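Local coordinates for beta-lactamase (PDB 6HUH), which probably hydrolyses beta-lactam antibiotics to substituted beta-amino acids, as a class D beta-lactamase does, at residues 24-28 against 39-43; 47-52 against 216-220; 75-81 against 104-108; 185-189 against 250-254. One frame throughout, in Å; residues are numbered along the deposited sequence.

Contact 1 (24-28 against 39-43); sequences TGCML and AQGDC
Cys26 and Cys43 bring their sulfurs together beneath an antiparallel beta hairpin, made by strands 26-30 and 36-41 at one margin of the main sheet. The inner side is the packed one. Cys26 SG lies 2.6 Å from Cys43 SG; this protein is known to form a disulfide here, although that separation is longer than a normal S-S bond and the modelled geometry is doubtful. Cys43 SG sits anti to its own carbonyl carbon (chi1 -68°), which turns it in toward the hairpin. Leu28 packs beside the sulfurs, its CD1 branch reaching Cys43 CB at 3.8 Å and Ala39 CB at 3.9 Å, and helix 155-166 covers the group through Gln156 and Ala159.

Between the strands, Met27 N donates to Gln40 O over 3.1 Å, while the return bond from Gln40 N to Met27 O is weak. At Cys26 and Gly41, a non-hydrogen-bonded pair, contact passes through CA-H groups instead: Cys26 CA meets Gln40 O, and Gly41 CA meets Gly25 O.

The other face is looser between the two strands: the ends of Met27 and exposed Gln40 lead away from the partner strand, Met27 to pack on Glu252 and Ala256 of helix 245-264. Thr24 and Asp42 lie side by side at the solvent end, and Asp42 OD1 is held by Ser45 OG. Asp42 N donates to Gly25 O at 3.2 Å.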
loop_
_atom_site.group_PDB
_atom_site.type_symbol
_atom_site.label_atom_id
_atom_site.label_comp_id
_atom_site.label_asym_id
_atom_site.label_seq_id
_atom_site.Cartn_x
_atom_site.Cartn_y
_atom_site.Cartn_z
ATOM N N THR A 24 23.751 15.790 -18.237
ATOM C CA THR A 24 22.591 16.656 -18.077
ATOM C C THR A 24 21.679 16.230 -16.896
ATOM O O THR A 24 20.509 16.632 -16.847
ATOM C CB THR A 24 21.837 16.795 -19.397
ATOM O OG1 THR A 24 21.665 15.508 -19.992
ATOM C CG2 THR A 24 22.548 17.737 -20.378
ATOM N N GLY A 25 22.244 15.482 -15.935
ATOM C CA GLY A 25 21.569 15.087 -14.701
ATOM C C GLY A 25 21.468 16.270 -13.751
ATOM O O GLY A 25 22.176 17.264 -13.928
ATOM N N CYS A 26 20.614 16.198 -12.728
ATOM C CA CYS A 26 20.454 17.343 -11.825
ATOM C C CYS A 26 19.972 16.996 -10.388
ATOM O O CYS A 26 19.021 16.225 -10.259
ATOM C CB CYS A 26 19.527 18.366 -12.485
ATOM S SG CYS A 26 18.502 19.302 -11.330
ATOM N N MET A 27 20.593 17.597 -9.321
ATOM C CA MET A 27 20.090 17.493 -7.943
ATOM C C MET A 27 19.806 18.868 -7.354
ATOM O O MET A 27 20.707 19.624 -7.017
ATOM C CB MET A 27 20.870 16.618 -6.966
ATOM C CG MET A 27 19.887 15.943 -6.000
ATOM S SD MET A 27 20.428 14.924 -4.599
ATOM C CE MET A 27 21.389 13.579 -5.473
ATOM N N LEU A 28 18.527 19.175 -7.252
ATOM C CA LEU A 28 18.007 20.437 -6.757
ATOM C C LEU A 28 17.319 20.310 -5.405
ATOM O O LEU A 28 16.435 19.460 -5.242
ATOM C CB LEU A 28 16.997 20.971 -7.796
ATOM C CG LEU A 28 16.529 22.413 -7.619
ATOM C CD1 LEU A 28 16.454 23.111 -8.934
ATOM C CD2 LEU A 28 15.206 22.497 -6.861
ATOM N N ALA A 39 21.181 23.898 -6.504
ATOM C CA ALA A 39 20.865 23.313 -7.805
ATOM C C ALA A 39 22.190 22.926 -8.468
ATOM O O ALA A 39 23.103 23.739 -8.499
ATOM C CB ALA A 39 20.100 24.334 -8.643
ATOM N N GLN A 40 22.329 21.674 -8.910
ATOM C CA GLN A 40 23.591 21.159 -9.467
ATOM C C GLN A 40 23.359 20.296 -10.715
ATOM O O GLN A 40 22.905 19.159 -10.615
ATOM C CB GLN A 40 24.336 20.336 -8.395
ATOM C CG GLN A 40 24.834 21.132 -7.184
ATOM C CD GLN A 40 26.120 21.880 -7.452
ATOM O OE1 GLN A 40 26.965 21.460 -8.255
ATOM N NE2 GLN A 40 26.316 22.995 -6.758
ATOM N N GLY A 41 23.706 20.839 -11.865
ATOM C CA GLY A 41 23.512 20.203 -13.157
ATOM C C GLY A 41 22.513 20.977 -13.999
ATOM O O GLY A 41 22.369 22.198 -13.831
ATOM N N ASP A 42 21.782 20.266 -14.888
ATOM C CA ASP A 42 20.800 20.867 -15.793
ATOM C C ASP A 42 19.416 21.038 -15.153
ATOM O O ASP A 42 18.444 20.359 -15.513
ATOM C CB ASP A 42 20.738 20.088 -17.113
ATOM C CG ASP A 42 20.305 20.923 -18.293
ATOM O OD1 ASP A 42 19.842 22.080 -18.074
ATOM O OD2 ASP A 42 20.406 20.422 -19.438
ATOM N N CYS A 43 19.337 22.009 -14.238
ATOM C CA CYS A 43 18.151 22.332 -13.441
ATOM C C CYS A 43 17.117 23.220 -14.147
ATOM O O CYS A 43 16.003 23.337 -13.639
ATOM C CB CYS A 43 18.569 22.924 -12.095
ATOM S SG CYS A 43 19.398 21.731 -10.988
#

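Contact 2 (47-52 against 216-220); sequences LPPAST and IGWFV
Pro49 O lies over one face of the Trp218 indole and takes two hydrogen bonds from Thr52, one from OG1 at 2.7 Å and one from the backbone N at 3.2 Å, both arriving from the same face of its carbonyl plane. Thr52 OG1 sits between its backbone N and carbonyl carbon (chi1 71°), a rotation that aims the hydroxyl back at Pro49; Gln158 NE2 is a further partner of that oxygen. One residue earlier, Pro48 O receives Trp218 NE1 at 2.8 Å. The donor lies in the carbonyl plane and the N-H...O angle is 148°, while the oxygen is tilted a little out of the indole plane.

Apolar contacts flank these bonds. Thr52 CG2 points at Trp218 CB and also meets Val220 CG2 at 3.8 Å, the threonine crossing both side chains at about a right angle. At the other end, Ile216 CD1 touches both Leu47 CD2 and Pro48 CD, each 3.7 Å away, and Leu47 CB approaches Trp218 CZ2.

Strand 215-225 thus supports the loop that leads into Ser51, the predicted acyl-ester nucleophile. Ser51 opens the Ser-X-X-Lys motif of the family and is hydrogen-bonded to the carboxylated lysine at position 54. With successive carbonyls of the Pro-Pro pair engaged by the indole and by Thr52, the largely buried loop is consistent with a firmly placed approach to the nucleophile.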
loop_
_atom_site.group_PDB
_atom_site.type_symbol
_atom_site.label_atom_id
_atom_site.label_comp_id
_atom_site.label_asym_id
_atom_site.label_seq_id
_atom_site.Cartn_x
_atom_site.Cartn_y
_atom_site.Cartn_z
ATOM N N LEU A 47 12.129 18.773 -19.365
ATOM C CA LEU A 47 12.150 17.342 -19.667
ATOM C C LEU A 47 10.757 16.703 -19.550
ATOM O O LEU A 47 9.935 17.205 -18.767
ATOM C CB LEU A 47 13.112 16.605 -18.719
ATOM C CG LEU A 47 14.586 17.030 -18.715
ATOM C CD1 LEU A 47 15.268 16.574 -17.442
ATOM C CD2 LEU A 47 15.309 16.529 -19.948
ATOM N N PRO A 48 10.466 15.560 -20.245
ATOM C CA PRO A 48 9.152 14.919 -20.062
ATOM C C PRO A 48 8.898 14.613 -18.578
ATOM O O PRO A 48 9.820 14.136 -17.926
ATOM C CB PRO A 48 9.259 13.636 -20.910
ATOM C CG PRO A 48 10.699 13.434 -21.135
ATOM C CD PRO A 48 11.292 14.801 -21.209
ATOM N N PRO A 49 7.718 14.927 -17.982
ATOM C CA PRO A 49 7.543 14.640 -16.547
ATOM C C PRO A 49 7.373 13.149 -16.235
ATOM O O PRO A 49 7.666 12.723 -15.121
ATOM C CB PRO A 49 6.321 15.471 -16.159
ATOM C CG PRO A 49 5.536 15.607 -17.412
ATOM C CD PRO A 49 6.491 15.505 -18.572
ATOM N N ALA A 50 6.975 12.353 -17.252
ATOM C CA ALA A 50 6.702 10.924 -17.162
ATOM C C ALA A 50 5.688 10.651 -16.051
ATOM O O ALA A 50 4.666 11.338 -15.988
ATOM C CB ALA A 50 7.979 10.133 -16.965
ATOM N N SER A 51 5.982 9.709 -15.146
ATOM C CA SER A 51 5.065 9.358 -14.071
ATOM C C SER A 51 5.076 10.326 -12.862
ATOM O O SER A 51 4.356 10.073 -11.911
ATOM C CB SER A 51 5.272 7.917 -13.635
ATOM O OG SER A 51 4.660 7.052 -14.576
ATOM N N THR A 52 5.818 11.433 -12.904
ATOM C CA THR A 52 5.774 12.447 -11.846
ATOM C C THR A 52 4.551 13.362 -12.071
ATOM O O THR A 52 4.188 14.163 -11.194
ATOM C CB THR A 52 7.073 13.275 -11.791
ATOM O OG1 THR A 52 7.158 14.161 -12.930
ATOM C CG2 THR A 52 8.308 12.414 -11.629
ATOM N N ILE A 216 15.411 9.271 -18.547
ATOM C CA ILE A 216 15.352 10.337 -17.546
ATOM C C ILE A 216 14.680 9.761 -16.312
ATOM O O ILE A 216 13.509 9.380 -16.354
ATOM C CB ILE A 216 14.669 11.670 -17.975
ATOM C CG1 ILE A 216 15.275 12.243 -19.272
ATOM C CG2 ILE A 216 14.709 12.702 -16.820
ATOM C CD1 ILE A 216 14.286 12.939 -20.151
ATOM N N GLY A 217 15.443 9.677 -15.243
ATOM C CA GLY A 217 14.938 9.208 -13.968
ATOM C C GLY A 217 14.494 10.401 -13.167
ATOM O O GLY A 217 15.120 11.452 -13.229
ATOM N N TRP A 218 13.395 10.296 -12.477
ATOM C CA TRP A 218 12.960 11.429 -11.685
ATOM C C TRP A 218 12.650 10.971 -10.258
ATOM O O TRP A 218 11.989 9.957 -10.078
ATOM C CB TRP A 218 11.647 12.016 -12.246
ATOM C CG TRP A 218 11.648 12.893 -13.462
ATOM C CD1 TRP A 218 11.297 12.515 -14.726
ATOM C CD2 TRP A 218 11.651 14.333 -13.467
ATOM N NE1 TRP A 218 11.185 13.619 -15.542
ATOM C CE2 TRP A 218 11.407 14.748 -14.797
ATOM C CE3 TRP A 218 11.904 15.314 -12.487
ATOM C CZ2 TRP A 218 11.423 16.091 -15.174
ATOM C CZ3 TRP A 218 11.914 16.642 -12.860
ATOM C CH2 TRP A 218 11.672 17.021 -14.189
ATOM N N PHE A 219 13.072 11.736 -9.260
ATOM C CA PHE A 219 12.643 11.561 -7.881
ATOM C C PHE A 219 12.347 12.921 -7.276
ATOM O O PHE A 219 13.255 13.672 -6.900
ATOM C CB PHE A 219 13.517 10.680 -7.000
ATOM C CG PHE A 219 12.710 10.341 -5.767
ATOM C CD1 PHE A 219 11.531 9.603 -5.863
ATOM C CD2 PHE A 219 13.076 10.835 -4.522
ATOM C CE1 PHE A 219 10.748 9.350 -4.741
ATOM C CE2 PHE A 219 12.304 10.553 -3.390
ATOM C CZ PHE A 219 11.138 9.823 -3.512
ATOM N N VAL A 220 11.058 13.271 -7.302
ATOM C CA VAL A 220 10.536 14.576 -6.888
ATOM C C VAL A 220 9.664 14.426 -5.697
ATOM O O VAL A 220 9.033 13.388 -5.558
ATOM C CB VAL A 220 9.832 15.331 -8.056
ATOM C CG1 VAL A 220 10.784 15.513 -9.215
ATOM C CG2 VAL A 220 8.582 14.616 -8.526
#

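Contact 3 (75-81 against 104-108); sequences LPFKAGD and WYSQR
Arg108 grips Asp81 end-on with NH1 and NH2, a salt bridge that ties the type II beta turn Lys78-Asp81 to helix 103-113. Asp81 OD2 takes NH2 on its syn lone pair at 2.8 Å and also NH1 at 2.9 Å, while OD1 accepts from NH1 at 3.0 Å; carboxylate and guanidinium planes are 41° apart. OD2 has a third donor, Lys78 N, which comes from above the carboxylate plane. Arg108 NH2 gives another bond to Pro76 O, 2.8 Å away and in the carbonyl plane, and a water links that same oxygen to Arg108 NE.

The guanidinium is sandwiched: Trp104 CE3 sits over the centre of one face, and the extended Lys78 chain crosses the other. Beyond it, Phe77 presents its edge to the face of Trp104 in an offset edge-to-face pair, and Phe77 CA adds a CH-pi contact over the six-membered ring. Trp104 NE1 is bonded to Trp88 O.

At the far end the Leu75 and Tyr105 side chains cross at about a right angle; Tyr105 OH is bonded to Pro73 O. Leu75 CG lies 3.7 Å from Tyr105 CE2, and Leu75 CD1 is 3.8 Å from Arg108 CB.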
loop_
_atom_site.group_PDB
_atom_site.type_symbol
_atom_site.label_atom_id
_atom_site.label_comp_id
_atom_site.label_asym_id
_atom_site.label_seq_id
_atom_site.Cartn_x
_atom_site.Cartn_y
_atom_site.Cartn_z
ATOM N N LEU A 75 -10.498 0.596 -9.829
ATOM C CA LEU A 75 -10.866 0.376 -11.230
ATOM C C LEU A 75 -10.248 -0.905 -11.835
ATOM O O LEU A 75 -9.056 -1.142 -11.652
ATOM C CB LEU A 75 -10.559 1.607 -12.107
ATOM C CG LEU A 75 -11.116 2.986 -11.665
ATOM C CD1 LEU A 75 -10.676 4.072 -12.625
ATOM C CD2 LEU A 75 -12.646 2.993 -11.546
ATOM N N PRO A 76 -11.030 -1.753 -12.547
ATOM C CA PRO A 76 -10.441 -2.969 -13.128
ATOM C C PRO A 76 -9.673 -2.739 -14.435
ATOM O O PRO A 76 -9.997 -1.833 -15.208
ATOM C CB PRO A 76 -11.661 -3.846 -13.381
ATOM C CG PRO A 76 -12.755 -2.881 -13.683
ATOM C CD PRO A 76 -12.482 -1.669 -12.834
ATOM N N PHE A 77 -8.693 -3.611 -14.709
ATOM C CA PHE A 77 -7.924 -3.610 -15.955
ATOM C C PHE A 77 -8.843 -4.136 -17.074
ATOM O O PHE A 77 -9.584 -5.091 -16.853
ATOM C CB PHE A 77 -6.697 -4.525 -15.799
ATOM C CG PHE A 77 -5.882 -4.719 -17.060
ATOM C CD1 PHE A 77 -4.916 -3.787 -17.436
ATOM C CD2 PHE A 77 -6.045 -5.857 -17.847
ATOM C CE1 PHE A 77 -4.142 -3.983 -18.584
ATOM C CE2 PHE A 77 -5.283 -6.037 -19.006
ATOM C CZ PHE A 77 -4.339 -5.101 -19.366
ATOM N N LYS A 78 -8.788 -3.537 -18.263
ATOM C CA LYS A 78 -9.617 -3.983 -19.394
ATOM C C LYS A 78 -8.736 -4.344 -20.595
ATOM O O LYS A 78 -7.670 -3.757 -20.745
ATOM C CB LYS A 78 -10.605 -2.879 -19.815
ATOM C CG LYS A 78 -11.679 -2.509 -18.791
ATOM C CD LYS A 78 -12.491 -1.320 -19.306
ATOM C CE LYS A 78 -13.250 -0.588 -18.232
ATOM N NZ LYS A 78 -13.688 0.750 -18.713
ATOM N N ALA A 79 -9.201 -5.275 -21.469
ATOM C CA ALA A 79 -8.493 -5.679 -22.698
ATOM C C ALA A 79 -8.404 -4.465 -23.614
ATOM O O ALA A 79 -9.414 -3.836 -23.924
ATOM C CB ALA A 79 -9.228 -6.815 -23.398
ATOM N N GLY A 80 -7.184 -4.101 -23.964
ATOM C CA GLY A 80 -6.901 -2.920 -24.765
ATOM C C GLY A 80 -6.166 -1.846 -23.981
ATOM O O GLY A 80 -5.795 -0.811 -24.549
ATOM N N ASP A 81 -5.957 -2.074 -22.661
ATOM C CA ASP A 81 -5.212 -1.136 -21.823
ATOM C C ASP A 81 -3.737 -1.503 -21.873
ATOM O O ASP A 81 -3.423 -2.701 -21.913
ATOM C CB ASP A 81 -5.696 -1.127 -20.361
ATOM C CG ASP A 81 -7.020 -0.441 -20.112
ATOM O OD1 ASP A 81 -7.391 0.447 -20.907
ATOM O OD2 ASP A 81 -7.676 -0.772 -19.104
ATOM N N TRP A 104 -2.704 3.394 -17.341
ATOM C CA TRP A 104 -4.099 3.252 -17.761
ATOM C C TRP A 104 -5.082 3.871 -16.770
ATOM O O TRP A 104 -6.114 4.382 -17.188
ATOM C CB TRP A 104 -4.473 1.816 -18.124
ATOM C CG TRP A 104 -4.380 0.774 -17.046
ATOM C CD1 TRP A 104 -3.474 -0.240 -16.991
ATOM C CD2 TRP A 104 -5.367 0.484 -16.029
ATOM N NE1 TRP A 104 -3.784 -1.100 -15.961
ATOM C CE2 TRP A 104 -4.933 -0.671 -15.346
ATOM C CE3 TRP A 104 -6.554 1.111 -15.603
ATOM C CZ2 TRP A 104 -5.613 -1.184 -14.235
ATOM C CZ3 TRP A 104 -7.229 0.596 -14.510
ATOM C CH2 TRP A 104 -6.768 -0.545 -13.848
ATOM N N TYR A 105 -4.728 3.890 -15.478
ATOM C CA TYR A 105 -5.534 4.482 -14.407
ATOM C C TYR A 105 -5.495 6.018 -14.509
ATOM O O TYR A 105 -6.451 6.691 -14.119
ATOM C CB TYR A 105 -5.044 3.984 -13.043
ATOM C CG TYR A 105 -5.974 4.281 -11.893
ATOM C CD1 TYR A 105 -5.870 5.467 -11.175
ATOM C CD2 TYR A 105 -6.916 3.343 -11.472
ATOM C CE1 TYR A 105 -6.718 5.743 -10.104
ATOM C CE2 TYR A 105 -7.737 3.588 -10.375
ATOM C CZ TYR A 105 -7.650 4.800 -9.708
ATOM O OH TYR A 105 -8.485 5.073 -8.653
ATOM N N SER A 106 -4.417 6.571 -15.083
ATOM C CA SER A 106 -4.299 8.017 -15.281
ATOM C C SER A 106 -5.168 8.443 -16.452
ATOM O O SER A 106 -5.775 9.516 -16.388
ATOM C CB SER A 106 -2.851 8.405 -15.542
ATOM O OG SER A 106 -2.051 8.228 -14.387
ATOM N N GLN A 107 -5.233 7.589 -17.520
ATOM C CA GLN A 107 -6.052 7.802 -18.727
ATOM C C GLN A 107 -7.528 7.725 -18.369
ATOM O O GLN A 107 -8.314 8.508 -18.896
ATOM C CB GLN A 107 -5.727 6.782 -19.825
ATOM C CG GLN A 107 -4.240 6.643 -20.133
ATOM C CD GLN A 107 -3.960 5.835 -21.375
ATOM O OE1 GLN A 107 -4.535 4.763 -21.608
ATOM N NE2 GLN A 107 -3.036 6.320 -22.187
ATOM N N ARG A 108 -7.904 6.821 -17.442
ATOM C CA ARG A 108 -9.282 6.676 -16.945
ATOM C C ARG A 108 -9.735 7.972 -16.292
ATOM O O ARG A 108 -10.869 8.399 -16.508
ATOM C CB ARG A 108 -9.385 5.558 -15.903
ATOM C CG ARG A 108 -9.151 4.171 -16.442
ATOM C CD ARG A 108 -10.368 3.559 -17.094
ATOM N NE ARG A 108 -10.341 2.119 -16.880
ATOM C CZ ARG A 108 -9.737 1.248 -17.678
ATOM N NH1 ARG A 108 -9.136 1.659 -18.788
ATOM N NH2 ARG A 108 -9.745 -0.043 -17.382
HETATM O O HOH W 1 -11.784 0.381 -15.357
#

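Contact 4 (185-189 against 250-254); sequences RQPDI and REEVF
Pro187 and Ile189 face Phe254 where a helix packs on an antiparallel sheet, edge strand 185-189 and the short helix segment 250-254 running 30° from parallel, their axes 11.7 Å apart at the closest. The two backbones are well separated, so the contact is carried by side chains reaching across, with one backbone oxygen, Pro187 O. It joins the C-terminal helix 245-264 to the outermost strand of the sheet.

Phe254 carries most of it, its ring reaching out from the helix to the strand. Pro187 O lies at the ring edge, in its plane, 3.3 Å from Phe254 CE1, and Pro187 CD reaches Phe254 CZ at 4.0 Å with the two side chains crossing at about a right angle. Gln186 CB meets the same edge, also near CZ. Ile189 approaches the ring obliquely; its CG1 stands anti to the carbonyl carbon (chi1 -65°), and CD1 continues to 3.7 Å from Phe254 CD1. Beyond that, Ile189 packs on Leu257, Pro258 and Leu261 of the same helix.

The polar fringe is looser. Gln186 OE1 lies close to Arg250 NH1, but the angle is poor for a hydrogen bond, and the amide and guanidinium planes are turned 53° apart; Gln186 NE2 makes a weak bond to Gly196 O. Pro187 and Asp188 also pack against Gln71 of the second subunit. Asp188 is directed away from the helix, and Arg185 closes a salt bridge to it within the strand: Arg185 NH1 and NH2 both bind Asp188 OD1, at 2.8 and 2.9 Å.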
loop_
_atom_site.group_PDB
_atom_site.type_symbol
_atom_site.label_atom_id
_atom_site.label_comp_id
_atom_site.label_asym_id
_atom_site.label_seq_id
_atom_site.Cartn_x
_atom_site.Cartn_y
_atom_site.Cartn_z
ATOM N N ARG A 185 3.276 9.023 0.015
ATOM C CA ARG A 185 4.141 8.823 1.184
ATOM C C ARG A 185 5.213 7.758 0.961
ATOM O O ARG A 185 4.947 6.705 0.384
ATOM C CB ARG A 185 3.297 8.517 2.421
ATOM C CG ARG A 185 4.066 8.527 3.731
ATOM C CD ARG A 185 3.738 9.736 4.594
ATOM N NE ARG A 185 3.898 9.435 6.018
ATOM C CZ ARG A 185 5.064 9.388 6.651
ATOM N NH1 ARG A 185 6.199 9.625 5.994
ATOM N NH2 ARG A 185 5.112 9.085 7.941
ATOM N N GLN A 186 6.421 8.053 1.447
ATOM C CA GLN A 186 7.661 7.277 1.358
ATOM C C GLN A 186 8.215 6.957 2.784
ATOM O O GLN A 186 7.743 7.555 3.771
ATOM C CB GLN A 186 8.702 8.123 0.582
ATOM C CG GLN A 186 8.371 8.410 -0.880
ATOM C CD GLN A 186 8.584 7.204 -1.762
ATOM O OE1 GLN A 186 9.515 6.415 -1.559
ATOM N NE2 GLN A 186 7.707 7.025 -2.754
ATOM N N PRO A 187 9.236 6.057 2.928
ATOM C CA PRO A 187 9.787 5.794 4.269
ATOM C C PRO A 187 10.384 7.055 4.880
ATOM O O PRO A 187 10.961 7.891 4.170
ATOM C CB PRO A 187 10.869 4.728 4.026
ATOM C CG PRO A 187 10.547 4.134 2.714
ATOM C CD PRO A 187 9.934 5.243 1.912
ATOM N N ASP A 188 10.240 7.168 6.206
ATOM C CA ASP A 188 10.706 8.274 7.030
ATOM C C ASP A 188 12.241 8.398 7.068
ATOM O O ASP A 188 12.975 7.499 6.635
ATOM C CB ASP A 188 10.203 8.046 8.471
ATOM C CG ASP A 188 8.863 8.666 8.837
ATOM O OD1 ASP A 188 7.934 8.631 7.987
ATOM O OD2 ASP A 188 8.713 9.106 10.009
ATOM N N ILE A 189 12.702 9.546 7.593
ATOM C CA ILE A 189 14.071 9.916 7.942
ATOM C C ILE A 189 13.857 10.611 9.310
ATOM O O ILE A 189 13.166 11.622 9.351
ATOM C CB ILE A 189 14.760 10.811 6.860
ATOM C CG1 ILE A 189 14.934 10.040 5.527
ATOM C CG2 ILE A 189 16.123 11.321 7.369
ATOM C CD1 ILE A 189 15.337 10.870 4.337
ATOM N N ARG A 250 15.834 7.903 -6.676
ATOM C CA ARG A 250 15.216 7.691 -5.363
ATOM C C ARG A 250 16.259 7.351 -4.300
ATOM O O ARG A 250 16.209 7.855 -3.180
ATOM C CB ARG A 250 14.162 6.579 -5.468
ATOM C CG ARG A 250 13.354 6.340 -4.184
ATOM C CD ARG A 250 12.219 5.332 -4.371
ATOM N NE ARG A 250 12.389 4.080 -3.618
ATOM C CZ ARG A 250 12.220 3.948 -2.303
ATOM N NH1 ARG A 250 11.893 4.995 -1.558
ATOM N NH2 ARG A 250 12.405 2.771 -1.720
ATOM N N GLU A 251 17.206 6.495 -4.683
ATOM C CA GLU A 251 18.333 6.030 -3.887
ATOM C C GLU A 251 19.228 7.224 -3.490
ATOM O O GLU A 251 19.506 7.407 -2.304
ATOM C CB GLU A 251 19.099 5.006 -4.727
ATOM C CG GLU A 251 20.207 4.245 -4.039
ATOM C CD GLU A 251 20.843 3.250 -4.992
ATOM O OE1 GLU A 251 20.449 2.062 -4.945
ATOM O OE2 GLU A 251 21.666 3.672 -5.841
ATOM N N GLU A 252 19.627 8.049 -4.488
ATOM C CA GLU A 252 20.510 9.216 -4.347
ATOM C C GLU A 252 19.896 10.346 -3.515
ATOM O O GLU A 252 20.629 11.094 -2.858
ATOM C CB GLU A 252 20.989 9.727 -5.723
ATOM C CG GLU A 252 22.133 8.916 -6.312
ATOM C CD GLU A 252 22.301 9.015 -7.821
ATOM O OE1 GLU A 252 22.505 7.958 -8.467
ATOM O OE2 GLU A 252 22.245 10.145 -8.361
ATOM N N VAL A 253 18.565 10.457 -3.535
ATOM C CA VAL A 253 17.850 11.465 -2.756
ATOM C C VAL A 253 17.885 11.064 -1.280
ATOM O O VAL A 253 18.239 11.881 -0.433
ATOM C CB VAL A 253 16.421 11.676 -3.297
ATOM C CG1 VAL A 253 15.529 12.365 -2.279
ATOM C CG2 VAL A 253 16.449 12.471 -4.595
ATOM N N PHE A 254 17.579 9.784 -0.993
ATOM C CA PHE A 254 17.585 9.221 0.359
ATOM C C PHE A 254 18.973 9.200 0.983
ATOM O O PHE A 254 19.087 9.235 2.210
ATOM C CB PHE A 254 16.930 7.838 0.394
ATOM C CG PHE A 254 15.451 7.904 0.671
ATOM C CD1 PHE A 254 14.977 8.103 1.966
ATOM C CD2 PHE A 254 14.529 7.719 -0.350
ATOM C CE1 PHE A 254 13.608 8.158 2.224
ATOM C CE2 PHE A 254 13.163 7.748 -0.088
ATOM C CZ PHE A 254 12.714 7.970 1.196
#

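Contacts 1, 2 and 4 all reach the one antiparallel sheet: contact 1 at the margin formed by strand 36-41, contact 2 on strand 215-225, contact 4 at the opposite margin, strand 185-189. Contacts 1 and 2 have centres 13 Å apart and their segments follow closely in sequence. Contacts 2 and 4 alternate along the chain and touch where Phe219 packs on Arg250 and Val253; helix 245-264 also receives Met27 from contact 1. Contact 3 is nested within the loop closed by contact 2 yet stands apart among the helices, its centre about 21 Å from that of contact 2. The loop of contact 2 carries the predicted nucleophile, consistent with the class D active site lying between sheet and helical region.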